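Local coordinates for protein intracellular exo-alpha-(1->5)-L-arabinofuranosidase (PDB 2Y2W) that hydrolyses terminal non-reducing alpha-(1->5)-L-arabinofuranosyl bonds in arabinans and also acts on arabinoxylan, as a family 51 glycoside hydrolase, at residues C74-G77 against G78-P82; R154-K158 against A159-I163. All blocks are in the same frame, centred on the assembly; numbering follows the deposited sequence.

In the fold
Both interactions belong to the catalytic (beta/alpha)8 barrel, a closed parallel sheet of eight strands. Interaction 1 is the short helix 75-79 and the loop that leaves it, in the connection that follows the first barrel strand, 65-67; interaction 2 is the turn from helix 149-159 into the third barrel strand, 162-167. Their centres lie 15 Å apart, yet they meet directly: Ile79 CB stands 3.5 Å from Trp155 NE1. Interaction 1 is the nearer to the substrate pocket, with the side chain of Cys74 about 4 Å from that of Gln409 and about 6 Å from that of Glu69, both inferred from relatives to bind arabinofuranose. The side chain of Trp155 lies about 11 Å from that of Gln409.

Interaction 1. Residues C74-G77 against G78-P82; sequences CVYG and GIYEP
Val75 O accepts the amide of Tyr80 at 2.8 Å (Val75 O to Tyr80 N), with the donor nearly in line with the carbonyl bond (C=O...N 167°), and so closes a wide, pi-type turn. In the reverse sense, Gly77 N donates to Tyr80 O at 2.9 Å with a nearly straight N-H...O angle of 167°, and the backbones of Tyr76 and Tyr80 form a single bridge. A weak bond from Ile79 N to Cys74 O, 3.3 Å long, completes another five-residue step. Gly77 has positive phi, where a CB would jam against the preceding carbonyl, and at Gly78 one would strike Cys74 O. This compact turn sits in the connection after the first strand of the (beta/alpha)8 barrel, beside the pocket. Tyr76 CD1 meets Tyr80 CD2 at 3.8 Å, the two rings meeting at a slant, while Val75 CG1 lies over the centre of the Tyr76 ring. Beyond the turn, Tyr76 OH reaches Glu143 and the amide of Met147. With CG anti to the backbone N (chi1 -159°) and an otherwise extended chain, Glu81 brings OE1 to 3.4 Å from Gly77 CA; the same oxygen makes a salt bridge with Arg93, and OE2 accepts the amide of His422.

Interaction 2. Residues R154-K158 against A159-I163; sequences RWSQK and AGTEI
Trp155 lays its six-membered ring beneath the methyl of Ala159, one helical turn on: Ala159 CB is 4.1 Å from the ring centroid and 19° off its normal, a CH-pi contact. From CB, the side chain leaves with CG opposite the backbone N (chi1 -173°), which carries the indole along the helix toward its C-terminal end. NE1, on the pyrrole side, faces helix 75-79. On the benzene side, CE3, CZ3 and CH2 all lie near Ala159 CB, and CZ3 also approaches Thr161 OG1 at 3.8 Å. Phe92 packs edge-to-face with the indole, and Leu97 and Val100 of helix 94-103 touch it. Were Trp155 replaced by alanine, the Ala159 methyl would probably lose its aromatic platform and a gap would open toward Leu97 and Phe92. Ser156 OG, hydrogen-bonded to Phe152 O, receives a bond from a water at 2.7 Å that also binds Thr161 OG1 and donates to Glu162 O at 2.9 Å, tying helix to strand. Ser156 O accepts Gly160 N at 2.9 Å and, more weakly, Thr161 N at 3.1 Å. Gly160, with positive phi, is the first residue to leave helical geometry, and the chain passes through Thr161 into strand 162-167, an alpha-to-beta turn of the (beta/alpha)8 barrel.

Interaction 1. Residues C74-G77 against G78-P82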
loop_
_atom_site.group_PDB
_atom_site.type_symbol
_atom_site.label_atom_id
_atom_site.label_comp_id
_atom_site.label_asym_id
_atom_site.label_seq_id
_atom_site.Cartn_x
_atom_site.Cartn_y
_atom_site.Cartn_z
ATOM N N CYS D 74 -10.212 29.345 7.518
ATOM C CA CYS D 74 -10.013 28.974 8.921
ATOM C C CYS D 74 -8.581 29.255 9.368
ATOM O O CYS D 74 -8.355 29.724 10.482
ATOM C CB CYS D 74 -10.378 27.507 9.167
ATOM S SG CYS D 74 -10.272 26.983 10.910
ATOM N N VAL D 75 -7.624 28.973 8.486
ATOM C CA VAL D 75 -6.213 29.244 8.751
ATOM C C VAL D 75 -5.811 30.601 8.171
ATOM O O VAL D 75 -5.411 31.506 8.906
ATOM C CB VAL D 75 -5.295 28.126 8.193
ATOM C CG1 VAL D 75 -3.838 28.521 8.301
ATOM C CG2 VAL D 75 -5.535 26.822 8.928
ATOM N N TYR D 76 -5.926 30.732 6.853
ATOM C CA TYR D 76 -5.521 31.948 6.164
ATOM C C TYR D 76 -6.665 32.953 6.140
ATOM O O TYR D 76 -7.704 32.710 5.532
ATOM C CB TYR D 76 -5.020 31.621 4.754
ATOM C CG TYR D 76 -3.916 30.585 4.741
ATOM C CD1 TYR D 76 -2.626 30.910 5.158
ATOM C CD2 TYR D 76 -4.163 29.276 4.326
ATOM C CE1 TYR D 76 -1.611 29.967 5.157
ATOM C CE2 TYR D 76 -3.149 28.317 4.323
ATOM C CZ TYR D 76 -1.878 28.675 4.738
ATOM O OH TYR D 76 -0.865 27.748 4.742
ATOM N N GLY D 77 -6.466 34.079 6.820
ATOM C CA GLY D 77 -7.516 35.078 7.004
ATOM C C GLY D 77 -8.332 34.779 8.246
ATOM O O GLY D 77 -9.315 35.466 8.537
ATOM N N GLY D 78 -7.920 33.742 8.971
ATOM C CA GLY D 78 -8.574 33.330 10.204
ATOM C C GLY D 78 -7.645 33.512 11.382
ATOM O O GLY D 78 -7.622 34.574 12.005
ATOM N N ILE D 79 -6.872 32.476 11.685
ATOM C CA ILE D 79 -5.883 32.547 12.757
ATOM C C ILE D 79 -4.563 33.158 12.274
ATOM O O ILE D 79 -3.796 33.694 13.073
ATOM C CB ILE D 79 -5.633 31.166 13.417
ATOM C CG1 ILE D 79 -5.118 30.149 12.390
ATOM C CG2 ILE D 79 -6.904 30.670 14.109
ATOM C CD1 ILE D 79 -4.323 29.006 12.993
ATOM N N TYR D 80 -4.316 33.087 10.968
ATOM C CA TYR D 80 -3.075 33.589 10.384
ATOM C C TYR D 80 -3.338 34.685 9.351
ATOM O O TYR D 80 -4.014 34.456 8.346
ATOM C CB TYR D 80 -2.287 32.431 9.762
ATOM C CG TYR D 80 -0.933 32.805 9.208
ATOM C CD1 TYR D 80 0.148 33.039 10.057
ATOM C CD2 TYR D 80 -0.726 32.906 7.832
ATOM C CE1 TYR D 80 1.400 33.375 9.551
ATOM C CE2 TYR D 80 0.522 33.239 7.315
ATOM C CZ TYR D 80 1.579 33.468 8.181
ATOM O OH TYR D 80 2.814 33.797 7.682
ATOM N N GLU D 81 -2.804 35.875 9.619
ATOM C CA GLU D 81 -2.933 37.026 8.722
ATOM C C GLU D 81 -1.855 38.048 9.085
ATOM O O GLU D 81 -2.100 38.937 9.895
ATOM C CB GLU D 81 -4.336 37.644 8.830
ATOM C CG GLU D 81 -4.751 38.492 7.631
ATOM C CD GLU D 81 -6.211 38.931 7.677
ATOM O OE1 GLU D 81 -7.041 38.229 8.295
ATOM O OE2 GLU D 81 -6.531 39.981 7.078
ATOM N N PRO D 82 -0.652 37.914 8.490
ATOM C CA PRO D 82 0.537 38.698 8.862
ATOM C C PRO D 82 0.387 40.213 8.712
ATOM O O PRO D 82 1.038 40.971 9.438
ATOM C CB PRO D 82 1.611 38.191 7.893
ATOM C CG PRO D 82 1.128 36.864 7.439
ATOM C CD PRO D 82 -0.360 36.982 7.387
#

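Interaction 2. Residues R154-K158 against A159-I163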
loop_
_atom_site.group_PDB
_atom_site.type_symbol
_atom_site.label_atom_id
_atom_site.label_comp_id
_atom_site.label_asym_id
_atom_site.label_seq_id
_atom_site.Cartn_x
_atom_site.Cartn_y
_atom_site.Cartn_z
ATOM N N ARG D 154 3.394 26.979 17.578
ATOM C CA ARG D 154 3.584 28.315 18.123
ATOM C C ARG D 154 2.247 28.980 18.436
ATOM O O ARG D 154 2.106 29.646 19.464
ATOM C CB ARG D 154 4.418 29.178 17.171
ATOM C CG ARG D 154 5.913 28.878 17.229
ATOM C CD ARG D 154 6.712 29.839 16.362
ATOM N NE ARG D 154 6.743 29.429 14.958
ATOM C CZ ARG D 154 7.742 28.754 14.394
ATOM N NH1 ARG D 154 8.807 28.404 15.106
ATOM N NH2 ARG D 154 7.677 28.430 13.109
ATOM N N TRP D 155 1.266 28.778 17.556
ATOM C CA TRP D 155 -0.083 29.296 17.776
ATOM C C TRP D 155 -0.709 28.674 19.022
ATOM O O TRP D 155 -1.309 29.376 19.841
ATOM C CB TRP D 155 -0.976 29.057 16.553
ATOM C CG TRP D 155 -2.317 29.723 16.666
ATOM C CD1 TRP D 155 -2.644 30.978 16.243
ATOM C CD2 TRP D 155 -3.502 29.176 17.256
ATOM N NE1 TRP D 155 -3.960 31.245 16.527
ATOM C CE2 TRP D 155 -4.512 30.157 17.149
ATOM C CE3 TRP D 155 -3.812 27.948 17.860
ATOM C CZ2 TRP D 155 -5.814 29.952 17.625
ATOM C CZ3 TRP D 155 -5.103 27.746 18.335
ATOM C CH2 TRP D 155 -6.090 28.744 18.214
ATOM N N SER D 156 -0.556 27.360 19.158
ATOM C CA SER D 156 -1.097 26.622 20.296
ATOM C C SER D 156 -0.411 26.974 21.613
ATOM O O SER D 156 -1.033 26.907 22.673
ATOM C CB SER D 156 -1.013 25.121 20.038
ATOM O OG SER D 156 -1.702 24.779 18.846
ATOM N N GLN D 157 0.869 27.338 21.541
ATOM C CA GLN D 157 1.591 27.860 22.702
ATOM C C GLN D 157 1.002 29.202 23.141
ATOM O O GLN D 157 0.794 29.431 24.333
ATOM C CB GLN D 157 3.087 28.014 22.403
ATOM C CG GLN D 157 3.862 26.704 22.257
ATOM C CD GLN D 157 3.982 25.918 23.556
ATOM O OE1 GLN D 157 3.795 24.698 23.574
ATOM N NE2 GLN D 157 4.297 26.610 24.646
ATOM N N LYS D 158 0.731 30.072 22.167
ATOM C CA LYS D 158 0.112 31.376 22.404
ATOM C C LYS D 158 -1.314 31.261 22.939
ATOM O O LYS D 158 -1.723 32.038 23.802
ATOM C CB LYS D 158 0.111 32.209 21.117
ATOM C CG LYS D 158 1.173 33.307 21.042
ATOM C CD LYS D 158 0.792 34.504 21.920
ATOM C CE LYS D 158 1.419 35.801 21.425
ATOM N NZ LYS D 158 0.680 36.388 20.269
ATOM N N ALA D 159 -2.063 30.289 22.422
ATOM C CA ALA D 159 -3.455 30.078 22.824
ATOM C C ALA D 159 -3.577 29.390 24.184
ATOM O O ALA D 159 -4.549 29.608 24.911
ATOM C CB ALA D 159 -4.200 29.279 21.753
ATOM N N GLY D 160 -2.589 28.562 24.517
ATOM C CA GLY D 160 -2.636 27.740 25.724
ATOM C C GLY D 160 -3.435 26.472 25.492
ATOM O O GLY D 160 -3.874 25.816 26.441
ATOM N N THR D 161 -3.620 26.125 24.220
ATOM C CA THR D 161 -4.410 24.961 23.834
ATOM C C THR D 161 -3.525 23.761 23.533
ATOM O O THR D 161 -2.409 23.912 23.042
ATOM C CB THR D 161 -5.291 25.248 22.592
ATOM O OG1 THR D 161 -4.494 25.853 21.565
ATOM C CG2 THR D 161 -6.444 26.178 22.941
ATOM N N GLU D 162 -4.044 22.575 23.840
ATOM C CA GLU D 162 -3.431 21.303 23.477
ATOM C C GLU D 162 -3.635 21.052 21.979
ATOM O O GLU D 162 -4.607 21.538 21.393
ATOM C CB GLU D 162 -4.096 20.195 24.293
ATOM C CG GLU D 162 -3.489 18.802 24.173
ATOM C CD GLU D 162 -4.268 17.759 24.966
ATOM O OE1 GLU D 162 -5.206 18.136 25.707
ATOM O OE2 GLU D 162 -3.944 16.556 24.849
ATOM N N ILE D 163 -2.720 20.303 21.366
ATOM C CA ILE D 163 -2.820 19.953 19.943
ATOM C C ILE D 163 -3.292 18.515 19.748
ATOM O O ILE D 163 -2.778 17.593 20.383
ATOM C CB ILE D 163 -1.477 20.147 19.189
ATOM C CG1 ILE D 163 -1.017 21.602 19.272
ATOM C CG2 ILE D 163 -1.604 19.708 17.725
ATOM C CD1 ILE D 163 0.393 21.835 18.778
HETATM O O HOH W 1 -4.103 23.894 19.756
#